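Long-range contact in multiheme cytochrome cf (Carboxydothermus ferrireducens DSM 11255, PDB 6QVM), which carries eleven hemes c and, as an S-layer cytochrome, probably passes electrons to insoluble extracellular substrates as an Fe(III) reductase: residues A[275-289]-A[296-310]. Residues are numbered along the deposited sequence; the frame is centred on the assembly and turned at random.
Sequences NSPTELLFVGKDYKY and KAENQWVADSHTQNW. With HEC (heme c), chain H.
K296 reaches across the turn that joins strands 270-275 and 279-284. Its CB and CG both lie against T278 O, at 3.5 and 3.6 Å. CD passes P277 O. CE touches both S276 O and CD2 of L280, which crosses the lysine at about a right angle. The chain is extended beyond CG (chi2 -179°, chi4 176°), and this full length carries NZ to two acceptors. NZ donates to N275 OD1 at 2.7 Å, in the carbonyl plane, and to S276 O at 2.8 Å. The ammonium is probably stabilised by these two oxygens, side-chain amide and backbone carbonyl. At the near end of the residue, K296 N bonds to T278 O.

Further along, F282 CE1 meets W301 CZ3 at 3.4 Å, the rings oblique. L281 CD1 lies over one face of the H306 imidazole. ND1 of H306 donates to the syn lone pair of D304 OD2 at 2.7 Å, and H306 N reaches the same oxygen from above the carboxylate plane, forming an Asx turn. The ND1 bond, close to the ring plane, fixes the imidazole's rotation; its edge points toward the face of Y289. OH of Y289 lies 3.0 Å from W310 CD1, at the indole edge, while V283 CG2 rests against the indole, offset toward its rim.

Two backbone bonds close this end. Y289 N donates to Q308 O, and W310 N to Y287 O. N309, bridged to K288, is the N-cap of helix 310-313, its OD1 accepting from V312 N.

Y289, H306 and W310 form an aromatic cluster. Y289 and H306 touch methyl CMB of a heme c, and S276, L281 and Q308 also line its pocket. The contact joins an antiparallel sheet and the loop after its edge strand 300-303 into one wall of a heme c pocket.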
ATOM      1  N   ASN A 275     -14.899  -8.658  -7.295  1.00 32.08           N
ATOM      2  CA  ASN A 275     -15.498  -8.227  -6.034  1.00 24.23           C
ATOM      3  C   ASN A 275     -15.242  -6.739  -5.820  1.00 25.75           C
ATOM      4  O   ASN A 275     -14.115  -6.335  -5.516  1.00 37.54           O
ATOM      5  CB  ASN A 275     -14.936  -9.064  -4.884  1.00 25.01           C
ATOM      6  CG  ASN A 275     -15.560  -8.726  -3.546  1.00 27.58           C
ATOM      7  OD1 ASN A 275     -16.682  -8.224  -3.473  1.00 32.91           O
ATOM      8  ND2 ASN A 275     -14.821  -8.986  -2.472  1.00 25.59           N
ATOM      9  N   SER A 276     -16.298  -5.927  -5.953  1.00 28.31           N
ATOM     10  CA  SER A 276     -16.223  -4.480  -5.789  1.00 32.60           C
ATOM     11  C   SER A 276     -17.138  -4.058  -4.640  1.00 29.78           C
ATOM     12  O   SER A 276     -17.933  -4.877  -4.163  1.00 29.77           O
ATOM     13  CB  SER A 276     -16.615  -3.780  -7.094  1.00 31.11           C
ATOM     14  OG  SER A 276     -18.023  -3.725  -7.243  1.00 42.81           O
ATOM     15  N   PRO A 277     -17.064  -2.807  -4.163  1.00 33.38           N
ATOM     16  CA  PRO A 277     -17.890  -2.425  -3.001  1.00 32.34           C
ATOM     17  C   PRO A 277     -19.392  -2.583  -3.202  1.00 36.26           C
ATOM     18  O   PRO A 277     -20.111  -2.814  -2.221  1.00 38.92           O
ATOM     19  CB  PRO A 277     -17.505  -0.957  -2.772  1.00 27.53           C
ATOM     20  CG  PRO A 277     -16.112  -0.857  -3.289  1.00 26.10           C
ATOM     21  CD  PRO A 277     -16.048  -1.783  -4.474  1.00 31.87           C
ATOM     22  N   THR A 278     -19.894  -2.483  -4.436  1.00 31.01           N
ATOM     23  CA  THR A 278     -21.334  -2.528  -4.661  1.00 36.26           C
ATOM     24  C   THR A 278     -21.801  -3.714  -5.494  1.00 43.46           C
ATOM     25  O   THR A 278     -22.997  -4.021  -5.470  1.00 38.23           O
ATOM     26  CB  THR A 278     -21.819  -1.237  -5.336  1.00 38.03           C
ATOM     27  OG1 THR A 278     -21.076  -1.039  -6.543  1.00 40.96           O
ATOM     28  CG2 THR A 278     -21.640  -0.037  -4.418  1.00 28.61           C
ATOM     29  N   GLU A 279     -20.912  -4.398  -6.211  1.00 49.41           N
ATOM     30  CA  GLU A 279     -21.383  -5.371  -7.182  1.00 51.29           C
ATOM     31  C   GLU A 279     -20.394  -6.518  -7.316  1.00 43.40           C
ATOM     32  O   GLU A 279     -19.193  -6.360  -7.078  1.00 48.27           O
ATOM     33  CB  GLU A 279     -21.611  -4.703  -8.540  1.00 46.10           C
ATOM     34  CG  GLU A 279     -22.498  -5.494  -9.477  1.00 77.02           C
ATOM     35  CD  GLU A 279     -22.950  -4.675 -10.669  1.00102.87           C
ATOM     36  OE1 GLU A 279     -22.081  -4.090 -11.355  1.00 84.57           O
ATOM     37  OE2 GLU A 279     -24.179  -4.596 -10.897  1.00100.77           O
ATOM     38  N   LEU A 280     -20.925  -7.678  -7.695  1.00 29.06           N
ATOM     39  CA  LEU A 280     -20.143  -8.862  -8.017  1.00 31.34           C
ATOM     40  C   LEU A 280     -20.304  -9.182  -9.497  1.00 36.51           C
ATOM     41  O   LEU A 280     -21.429  -9.223 -10.006  1.00 40.61           O
ATOM     42  CB  LEU A 280     -20.595 -10.058  -7.176  1.00 29.99           C
ATOM     43  CG  LEU A 280     -20.427  -9.953  -5.660  1.00 37.60           C
ATOM     44  CD1 LEU A 280     -20.819 -11.267  -5.004  1.00 32.02           C
ATOM     45  CD2 LEU A 280     -18.998  -9.581  -5.297  1.00 25.37           C
ATOM     46  N   LEU A 281     -19.185  -9.401 -10.178  1.00 32.11           N
ATOM     47  CA  LEU A 281     -19.167  -9.946 -11.526  1.00 31.10           C
ATOM     48  C   LEU A 281     -18.623 -11.366 -11.468  1.00 27.76           C
ATOM     49  O   LEU A 281     -17.865 -11.719 -10.560  1.00 36.09           O
ATOM     50  CB  LEU A 281     -18.316  -9.089 -12.465  1.00 29.06           C
ATOM     51  CG  LEU A 281     -18.766  -7.647 -12.716  1.00 34.00           C
ATOM     52  CD1 LEU A 281     -17.851  -6.997 -13.742  1.00 35.57           C
ATOM     53  CD2 LEU A 281     -20.215  -7.578 -13.173  1.00 28.18           C
ATOM     54  N   PHE A 282     -19.015 -12.183 -12.437  1.00 27.21           N
ATOM     55  CA  PHE A 282     -18.709 -13.604 -12.412  1.00 25.78           C
ATOM     56  C   PHE A 282     -18.014 -14.013 -13.702  1.00 30.96           C
ATOM     57  O   PHE A 282     -18.392 -13.580 -14.793  1.00 33.88           O
ATOM     58  CB  PHE A 282     -19.983 -14.422 -12.171  1.00 30.87           C
ATOM     59  CG  PHE A 282     -20.603 -14.167 -10.820  1.00 28.81           C
ATOM     60  CD1 PHE A 282     -21.426 -13.070 -10.619  1.00 24.48           C
ATOM     61  CD2 PHE A 282     -20.331 -14.998  -9.744  1.00 28.21           C
ATOM     62  CE1 PHE A 282     -21.982 -12.818  -9.383  1.00 25.31           C
ATOM     63  CE2 PHE A 282     -20.882 -14.747  -8.498  1.00 23.77           C
ATOM     64  CZ  PHE A 282     -21.712 -13.656  -8.320  1.00 26.62           C
ATOM     65  N   VAL A 283     -16.990 -14.849 -13.556  1.00 31.25           N
ATOM     66  CA  VAL A 283     -16.085 -15.209 -14.638  1.00 29.21           C
ATOM     67  C   VAL A 283     -16.192 -16.711 -14.871  1.00 36.11           C
ATOM     68  O   VAL A 283     -15.931 -17.508 -13.960  1.00 30.81           O
ATOM     69  CB  VAL A 283     -14.640 -14.800 -14.313  1.00 27.74           C
ATOM     70  CG1 VAL A 283     -13.681 -15.341 -15.357  1.00 26.63           C
ATOM     71  CG2 VAL A 283     -14.534 -13.278 -14.217  1.00 23.28           C
ATOM     72  N   GLY A 284     -16.562 -17.094 -16.089  1.00 40.30           N
ATOM     73  CA  GLY A 284     -16.798 -18.483 -16.406  1.00 38.32           C
ATOM     74  C   GLY A 284     -15.526 -19.301 -16.525  1.00 39.77           C
ATOM     75  O   GLY A 284     -14.405 -18.801 -16.436  1.00 41.54           O
ATOM     76  N   LYS A 285     -15.718 -20.603 -16.749  1.00 47.39           N
ATOM     77  CA  LYS A 285     -14.594 -21.503 -16.960  1.00 50.25           C
ATOM     78  C   LYS A 285     -13.792 -21.145 -18.207  1.00 46.02           C
ATOM     79  O   LYS A 285     -12.613 -21.503 -18.288  1.00 53.21           O
ATOM     80  CB  LYS A 285     -15.093 -22.947 -17.045  1.00 50.29           C
ATOM     81  CG  LYS A 285     -15.705 -23.462 -15.755  1.00 63.19           C
ATOM     82  CD  LYS A 285     -14.997 -24.715 -15.272  1.00 88.00           C
ATOM     83  CE  LYS A 285     -15.322 -24.999 -13.809  1.00 90.73           C
ATOM     84  NZ  LYS A 285     -14.652 -24.029 -12.902  1.00 96.48           N
ATOM     85  N   ASP A 286     -14.399 -20.451 -19.170  1.00 36.56           N
ATOM     86  CA  ASP A 286     -13.710 -19.958 -20.352  1.00 41.10           C
ATOM     87  C   ASP A 286     -13.208 -18.528 -20.184  1.00 42.26           C
ATOM     88  O   ASP A 286     -12.778 -17.920 -21.166  1.00 47.47           O
ATOM     89  CB  ASP A 286     -14.633 -20.050 -21.571  1.00 39.24           C
ATOM     90  CG  ASP A 286     -15.864 -19.174 -21.442  1.00 57.82           C
ATOM     91  OD1 ASP A 286     -16.195 -18.778 -20.306  1.00 63.16           O
ATOM     92  OD2 ASP A 286     -16.493 -18.877 -22.482  1.00 68.00           O
ATOM     93  N   TYR A 287     -13.306 -17.972 -18.973  1.00 38.72           N
ATOM     94  CA  TYR A 287     -12.828 -16.646 -18.586  1.00 33.80           C
ATOM     95  C   TYR A 287     -13.644 -15.504 -19.169  1.00 35.46           C
ATOM     96  O   TYR A 287     -13.180 -14.350 -19.153  1.00 41.54           O
ATOM     97  CB  TYR A 287     -11.349 -16.445 -18.940  1.00 32.05           C
ATOM     98  CG  TYR A 287     -10.442 -17.389 -18.204  1.00 35.93           C
ATOM     99  CD1 TYR A 287      -9.996 -17.093 -16.924  1.00 34.81           C
ATOM    100  CD2 TYR A 287     -10.043 -18.583 -18.782  1.00 27.97           C
ATOM    101  CE1 TYR A 287      -9.164 -17.954 -16.244  1.00 30.62           C
ATOM    102  CE2 TYR A 287      -9.215 -19.459 -18.110  1.00 33.24           C
ATOM    103  CZ  TYR A 287      -8.780 -19.137 -16.839  1.00 37.76           C
ATOM    104  OH  TYR A 287      -7.959 -19.995 -16.152  1.00 39.29           O
ATOM    105  N   LYS A 288     -14.843 -15.776 -19.672  1.00 36.61           N
ATOM    106  CA  LYS A 288     -15.726 -14.721 -20.137  1.00 41.38           C
ATOM    107  C   LYS A 288     -16.748 -14.397 -19.062  1.00 35.74           C
ATOM    108  O   LYS A 288     -17.134 -15.260 -18.272  1.00 34.28           O
ATOM    109  CB  LYS A 288     -16.443 -15.115 -21.427  1.00 46.60           C
ATOM    110  CG  LYS A 288     -15.513 -15.453 -22.571  1.00 50.39           C
ATOM    111  CD  LYS A 288     -16.154 -15.242 -23.927  1.00 66.63           C
ATOM    112  CE  LYS A 288     -15.226 -15.733 -25.031  1.00 82.60           C
ATOM    113  NZ  LYS A 288     -15.546 -15.106 -26.346  1.00 96.14           N
ATOM    114  N   TYR A 289     -17.186 -13.143 -19.039  1.00 39.47           N
ATOM    115  CA  TYR A 289     -18.163 -12.734 -18.048  1.00 39.44           C
ATOM    116  C   TYR A 289     -19.499 -13.426 -18.299  1.00 47.21           C
ATOM    117  O   TYR A 289     -19.797 -13.892 -19.401  1.00 57.46           O
ATOM    118  CB  TYR A 289     -18.323 -11.216 -18.055  1.00 33.23           C
ATOM    119  CG  TYR A 289     -17.124 -10.501 -17.475  1.00 35.89           C
ATOM    120  CD1 TYR A 289     -16.886 -10.509 -16.109  1.00 39.79           C
ATOM    121  CD2 TYR A 289     -16.224  -9.831 -18.294  1.00 34.57           C
ATOM    122  CE1 TYR A 289     -15.796  -9.862 -15.572  1.00 39.93           C
ATOM    123  CE2 TYR A 289     -15.126  -9.183 -17.764  1.00 38.50           C
ATOM    124  CZ  TYR A 289     -14.924  -9.201 -16.403  1.00 39.20           C
ATOM    125  OH  TYR A 289     -13.836  -8.565 -15.870  1.00 38.49           O
ATOM    126  N   LYS A 296     -25.196  -5.993  -4.470  1.00 42.10           N
ATOM    127  CA  LYS A 296     -25.097  -6.194  -3.028  1.00 40.24           C
ATOM    128  C   LYS A 296     -26.178  -5.439  -2.264  1.00 42.27           C
ATOM    129  O   LYS A 296     -26.615  -5.905  -1.207  1.00 49.41           O
ATOM    130  CB  LYS A 296     -23.709  -5.780  -2.533  1.00 33.92           C
ATOM    131  CG  LYS A 296     -22.585  -6.675  -3.035  1.00 40.80           C
ATOM    132  CD  LYS A 296     -21.225  -6.251  -2.510  1.00 28.45           C
ATOM    133  CE  LYS A 296     -20.174  -7.289  -2.859  1.00 33.08           C
ATOM    134  NZ  LYS A 296     -18.806  -6.879  -2.444  1.00 37.74           N
ATOM    135  N   ALA A 297     -26.624  -4.289  -2.774  1.00 33.99           N
ATOM    136  CA  ALA A 297     -27.570  -3.476  -2.020  1.00 48.86           C
ATOM    137  C   ALA A 297     -28.954  -4.109  -2.009  1.00 52.34           C
ATOM    138  O   ALA A 297     -29.582  -4.210  -0.949  1.00 45.05           O
ATOM    139  CB  ALA A 297     -27.617  -2.059  -2.582  1.00 38.80           C
ATOM    140  N   GLU A 298     -29.457  -4.537  -3.169  1.00 51.67           N
ATOM    141  CA  GLU A 298     -30.789  -5.128  -3.233  1.00 57.71           C
ATOM    142  C   GLU A 298     -30.764  -6.647  -3.223  1.00 57.22           C
ATOM    143  O   GLU A 298     -31.800  -7.265  -3.483  1.00 68.63           O
ATOM    144  CB  GLU A 298     -31.561  -4.619  -4.455  1.00 65.70           C
ATOM    145  CG  GLU A 298     -31.076  -5.114  -5.801  1.00 97.94           C
ATOM    146  CD  GLU A 298     -31.709  -4.343  -6.938  1.00101.49           C
ATOM    147  OE1 GLU A 298     -32.124  -4.968  -7.936  1.00 84.13           O
ATOM    148  OE2 GLU A 298     -31.801  -3.104  -6.826  1.00106.89           O
ATOM    149  N   ASN A 299     -29.612  -7.259  -2.932  1.00 47.59           N
ATOM    150  CA  ASN A 299     -29.522  -8.687  -2.628  1.00 53.85           C
ATOM    151  C   ASN A 299     -29.948  -9.566  -3.804  1.00 57.42           C
ATOM    152  O   ASN A 299     -30.509 -10.649  -3.603  1.00 53.11           O
ATOM    153  CB  ASN A 299     -30.363  -9.030  -1.389  1.00 57.30           C
ATOM    154  CG  ASN A 299     -29.669  -9.990  -0.456  1.00 57.11           C
ATOM    155  OD1 ASN A 299     -28.458 -10.181  -0.539  1.00 48.65           O
ATOM    156  ND2 ASN A 299     -30.432 -10.592   0.452  1.00 77.85           N
ATOM    157  N   GLN A 300     -29.676  -9.135  -5.037  1.00 50.75           N
ATOM    158  CA  GLN A 300     -30.356  -9.718  -6.186  1.00 50.49           C
ATOM    159  C   GLN A 300     -29.415  -9.974  -7.353  1.00 49.67           C
ATOM    160  O   GLN A 300     -28.476  -9.210  -7.598  1.00 51.16           O
ATOM    161  CB  GLN A 300     -31.491  -8.807  -6.662  1.00 56.43           C
ATOM    162  CG  GLN A 300     -32.877  -9.369  -6.404  1.00 67.26           C
ATOM    163  CD  GLN A 300     -33.931  -8.285  -6.303  1.00 58.11           C
ATOM    164  OE1 GLN A 300     -34.174  -7.545  -7.255  1.00 68.99           O
ATOM    165  NE2 GLN A 300     -34.547  -8.172  -5.132  1.00 63.88           N
ATOM    166  N   TRP A 301     -29.703 -11.052  -8.084  1.00 44.39           N
ATOM    167  CA  TRP A 301     -29.134 -11.263  -9.405  1.00 42.27           C
ATOM    168  C   TRP A 301     -29.779 -10.293 -10.387  1.00 45.12           C
ATOM    169  O   TRP A 301     -31.005 -10.275 -10.535  1.00 60.91           O
ATOM    170  CB  TRP A 301     -29.361 -12.702  -9.861  1.00 29.35           C
ATOM    171  CG  TRP A 301     -28.729 -13.726  -8.990  1.00 34.75           C
ATOM    172  CD1 TRP A 301     -29.345 -14.485  -8.041  1.00 40.02           C
ATOM    173  CD2 TRP A 301     -27.352 -14.107  -8.981  1.00 37.21           C
ATOM    174  NE1 TRP A 301     -28.435 -15.322  -7.442  1.00 39.37           N
ATOM    175  CE2 TRP A 301     -27.200 -15.104  -7.997  1.00 33.54           C
ATOM    176  CE3 TRP A 301     -26.230 -13.700  -9.708  1.00 37.08           C
ATOM    177  CZ2 TRP A 301     -25.971 -15.701  -7.724  1.00 34.21           C
ATOM    178  CZ3 TRP A 301     -25.016 -14.284  -9.433  1.00 35.00           C
ATOM    179  CH2 TRP A 301     -24.893 -15.278  -8.453  1.00 34.24           C
ATOM    180  N   VAL A 302     -28.955  -9.492 -11.059  1.00 45.06           N
ATOM    181  CA  VAL A 302     -29.425  -8.580 -12.090  1.00 43.80           C
ATOM    182  C   VAL A 302     -28.724  -8.931 -13.396  1.00 48.04           C
ATOM    183  O   VAL A 302     -27.695  -9.610 -13.414  1.00 45.76           O
ATOM    184  CB  VAL A 302     -29.192  -7.097 -11.726  1.00 46.51           C
ATOM    185  CG1 VAL A 302     -29.894  -6.746 -10.418  1.00 47.00           C
ATOM    186  CG2 VAL A 302     -27.705  -6.782 -11.645  1.00 42.04           C
ATOM    187  N   ALA A 303     -29.298  -8.456 -14.498  1.00 54.57           N
ATOM    188  CA  ALA A 303     -28.747  -8.728 -15.817  1.00 49.95           C
ATOM    189  C   ALA A 303     -27.515  -7.867 -16.070  1.00 53.83           C
ATOM    190  O   ALA A 303     -27.485  -6.684 -15.718  1.00 49.48           O
ATOM    191  CB  ALA A 303     -29.800  -8.471 -16.894  1.00 44.96           C
ATOM    192  N   ASP A 304     -26.496  -8.471 -16.684  1.00 48.02           N
ATOM    193  CA  ASP A 304     -25.244  -7.778 -16.952  1.00 49.40           C
ATOM    194  C   ASP A 304     -24.782  -8.091 -18.364  1.00 50.22           C
ATOM    195  O   ASP A 304     -24.851  -9.240 -18.808  1.00 45.26           O
ATOM    196  CB  ASP A 304     -24.161  -8.171 -15.941  1.00 49.61           C
ATOM    197  CG  ASP A 304     -23.004  -7.194 -15.920  1.00 56.05           C
ATOM    198  OD1 ASP A 304     -23.135  -6.134 -15.275  1.00 59.54           O
ATOM    199  OD2 ASP A 304     -21.970  -7.479 -16.562  1.00 50.54           O
ATOM    200  N   SER A 305     -24.288  -7.063 -19.056  1.00 49.46           N
ATOM    201  CA  SER A 305     -23.960  -7.146 -20.471  1.00 60.32           C
ATOM    202  C   SER A 305     -22.462  -7.225 -20.731  1.00 59.49           C
ATOM    203  O   SER A 305     -22.030  -7.001 -21.865  1.00 69.69           O
ATOM    204  CB  SER A 305     -24.563  -5.958 -21.217  1.00 55.11           C
ATOM    205  OG  SER A 305     -24.194  -4.738 -20.597  1.00 54.31           O
ATOM    206  N   HIS A 306     -21.662  -7.540 -19.714  1.00 53.33           N
ATOM    207  CA  HIS A 306     -20.248  -7.808 -19.938  1.00 42.32           C
ATOM    208  C   HIS A 306     -20.085  -9.141 -20.660  1.00 47.13           C
ATOM    209  O   HIS A 306     -20.668 -10.152 -20.257  1.00 53.48           O
ATOM    210  CB  HIS A 306     -19.482  -7.826 -18.616  1.00 45.69           C
ATOM    211  CG  HIS A 306     -19.148  -6.465 -18.082  1.00 46.11           C
ATOM    212  ND1 HIS A 306     -19.814  -5.897 -17.019  1.00 42.02           N
ATOM    213  CD2 HIS A 306     -18.210  -5.565 -18.462  1.00 43.92           C
ATOM    214  CE1 HIS A 306     -19.304  -4.702 -16.768  1.00 42.76           C
ATOM    215  NE2 HIS A 306     -18.329  -4.477 -17.630  1.00 45.38           N
ATOM    216  N   THR A 307     -19.285  -9.144 -21.728  1.00 42.83           N
ATOM    217  CA  THR A 307     -18.967 -10.370 -22.440  1.00 51.22           C
ATOM    218  C   THR A 307     -17.482 -10.521 -22.727  1.00 52.84           C
ATOM    219  O   THR A 307     -17.093 -11.492 -23.388  1.00 53.50           O
ATOM    220  CB  THR A 307     -19.742 -10.458 -23.765  1.00 51.73           C
ATOM    221  OG1 THR A 307     -19.505  -9.277 -24.546  1.00 56.05           O
ATOM    222  CG2 THR A 307     -21.240 -10.624 -23.520  1.00 42.59           C
ATOM    223  N   GLN A 308     -16.644  -9.603 -22.246  1.00 44.93           N
ATOM    224  CA  GLN A 308     -15.214  -9.672 -22.502  1.00 41.77           C
ATOM    225  C   GLN A 308     -14.602 -10.919 -21.871  1.00 40.64           C
ATOM    226  O   GLN A 308     -15.180 -11.559 -20.987  1.00 36.44           O
ATOM    227  CB  GLN A 308     -14.495  -8.428 -21.966  1.00 39.39           C
ATOM    228  CG  GLN A 308     -15.027  -7.098 -22.478  1.00 34.34           C
ATOM    229  CD  GLN A 308     -16.155  -6.550 -21.628  1.00 42.32           C
ATOM    230  OE1 GLN A 308     -16.977  -7.302 -21.105  1.00 50.70           O
ATOM    231  NE2 GLN A 308     -16.199  -5.230 -21.486  1.00 45.16           N
ATOM    232  N   ASN A 309     -13.413 -11.271 -22.358  1.00 39.25           N
ATOM    233  CA  ASN A 309     -12.567 -12.256 -21.697  1.00 39.54           C
ATOM    234  C   ASN A 309     -11.833 -11.541 -20.570  1.00 35.71           C
ATOM    235  O   ASN A 309     -11.007 -10.655 -20.819  1.00 32.37           O
ATOM    236  CB  ASN A 309     -11.598 -12.896 -22.690  1.00 35.03           C
ATOM    237  CG  ASN A 309     -10.790 -14.036 -22.078  1.00 46.89           C
ATOM    238  OD1 ASN A 309     -10.318 -13.945 -20.941  1.00 45.73           O
ATOM    239  ND2 ASN A 309     -10.623 -15.112 -22.839  1.00 44.11           N
ATOM    240  N   TRP A 310     -12.136 -11.927 -19.328  1.00 29.51           N
ATOM    241  CA  TRP A 310     -11.565 -11.238 -18.176  1.00 30.46           C
ATOM    242  C   TRP A 310     -10.059 -11.433 -18.116  1.00 30.67           C
ATOM    243  O   TRP A 310      -9.312 -10.494 -17.820  1.00 28.40           O
ATOM    244  CB  TRP A 310     -12.221 -11.727 -16.885  1.00 30.48           C
ATOM    245  CG  TRP A 310     -11.435 -11.397 -15.651  1.00 28.34           C
ATOM    246  CD1 TRP A 310     -11.440 -10.216 -14.964  1.00 27.66           C
ATOM    247  CD2 TRP A 310     -10.523 -12.259 -14.961  1.00 24.23           C
ATOM    248  NE1 TRP A 310     -10.590 -10.290 -13.889  1.00 27.20           N
ATOM    249  CE2 TRP A 310     -10.017 -11.535 -13.860  1.00 25.61           C
ATOM    250  CE3 TRP A 310     -10.091 -13.575 -15.160  1.00 20.79           C
ATOM    251  CZ2 TRP A 310      -9.099 -12.081 -12.968  1.00 20.04           C
ATOM    252  CZ3 TRP A 310      -9.179 -14.116 -14.271  1.00 24.48           C
ATOM    253  CH2 TRP A 310      -8.689 -13.368 -13.191  1.00 22.29           C
TER
HETATM  254 FE   HEC H 704     -11.346  -2.491 -13.666  1.00 36.73          FE
HETATM  255  CHA HEC H 704     -12.552  -0.923 -10.820  1.00 26.51           C
HETATM  256  CHB HEC H 704     -14.283  -4.272 -13.875  1.00 32.83           C
HETATM  257  CHC HEC H 704     -10.286  -3.877 -16.640  1.00 28.07           C
HETATM  258  CHD HEC H 704      -8.270  -1.067 -13.240  1.00 28.83           C
HETATM  259  NA  HEC H 704     -13.091  -2.581 -12.558  1.00 34.55           N
HETATM  260  C1A HEC H 704     -13.363  -1.872 -11.403  1.00 31.79           C
HETATM  261  C2A HEC H 704     -14.667  -2.278 -10.920  1.00 40.93           C
HETATM  262  C3A HEC H 704     -15.151  -3.201 -11.760  1.00 38.73           C
HETATM  263  C4A HEC H 704     -14.169  -3.409 -12.807  1.00 35.62           C
HETATM  264  CMA HEC H 704     -16.510  -3.918 -11.624  1.00 41.73           C
HETATM  265  CAA HEC H 704     -15.366  -1.717  -9.662  1.00 52.33           C
HETATM  266  CBA HEC H 704     -16.081  -0.431 -10.080  1.00 47.51           C
HETATM  267  CGA HEC H 704     -16.888   0.132  -8.937  1.00 73.00           C
HETATM  268  O1A HEC H 704     -16.311   0.410  -7.850  1.00 68.82           O
HETATM  269  O2A HEC H 704     -18.118   0.319  -9.136  1.00 99.19           O
HETATM  270  NB  HEC H 704     -12.114  -3.850 -14.993  1.00 27.44           N
HETATM  271  C1B HEC H 704     -13.393  -4.379 -14.928  1.00 32.03           C
HETATM  272  C2B HEC H 704     -13.636  -5.089 -16.166  1.00 34.65           C
HETATM  273  C3B HEC H 704     -12.532  -4.986 -16.938  1.00 35.20           C
HETATM  274  C4B HEC H 704     -11.554  -4.203 -16.208  1.00 29.64           C
HETATM  275  CMB HEC H 704     -14.950  -5.836 -16.482  1.00 41.24           C
HETATM  276  CAB HEC H 704     -12.295  -5.583 -18.348  1.00 33.86           C
HETATM  277  CBB HEC H 704     -13.307  -5.035 -19.382  1.00 29.81           C
HETATM  278  NC  HEC H 704      -9.597  -2.496 -14.723  1.00 33.39           N
HETATM  279  C1C HEC H 704      -9.377  -3.106 -15.945  1.00 27.03           C
HETATM  280  C2C HEC H 704      -8.037  -2.771 -16.389  1.00 29.22           C
HETATM  281  C3C HEC H 704      -7.474  -1.988 -15.448  1.00 28.84           C
HETATM  282  C4C HEC H 704      -8.450  -1.808 -14.387  1.00 28.54           C
HETATM  283  CMC HEC H 704      -7.395  -3.266 -17.702  1.00 29.49           C
HETATM  284  CAC HEC H 704      -6.048  -1.384 -15.432  1.00 30.02           C
HETATM  285  CBC HEC H 704      -5.872  -0.371 -16.581  1.00 25.79           C
HETATM  286  ND  HEC H 704     -10.540  -1.223 -12.238  1.00 28.05           N
HETATM  287  C1D HEC H 704      -9.243  -0.726 -12.319  1.00 29.80           C
HETATM  288  C2D HEC H 704      -9.057   0.237 -11.265  1.00 24.26           C
HETATM  289  C3D HEC H 704     -10.392   0.289 -10.502  1.00 31.35           C
HETATM  290  C4D HEC H 704     -11.249  -0.652 -11.181  1.00 28.87           C
HETATM  291  CMD HEC H 704      -7.747   1.007 -11.008  1.00 32.63           C
HETATM  292  CAD HEC H 704     -10.771   1.148  -9.273  1.00 36.04           C
HETATM  293  CBD HEC H 704     -10.548   2.632  -9.573  1.00 41.85           C
HETATM  294  CGD HEC H 704     -11.659   3.166 -10.438  1.00 46.17           C
HETATM  295  O1D HEC H 704     -12.703   2.481 -10.539  1.00 53.04           O
HETATM  296  O2D HEC H 704     -11.511   4.266 -11.023  1.00 52.95           O
HETATM  297  O   HOH W   1     -19.616  -4.517  -0.137  1.00 46.36           O
HETATM  298  O   HOH W   2     -25.292  -2.803  -4.723  1.00 61.13           O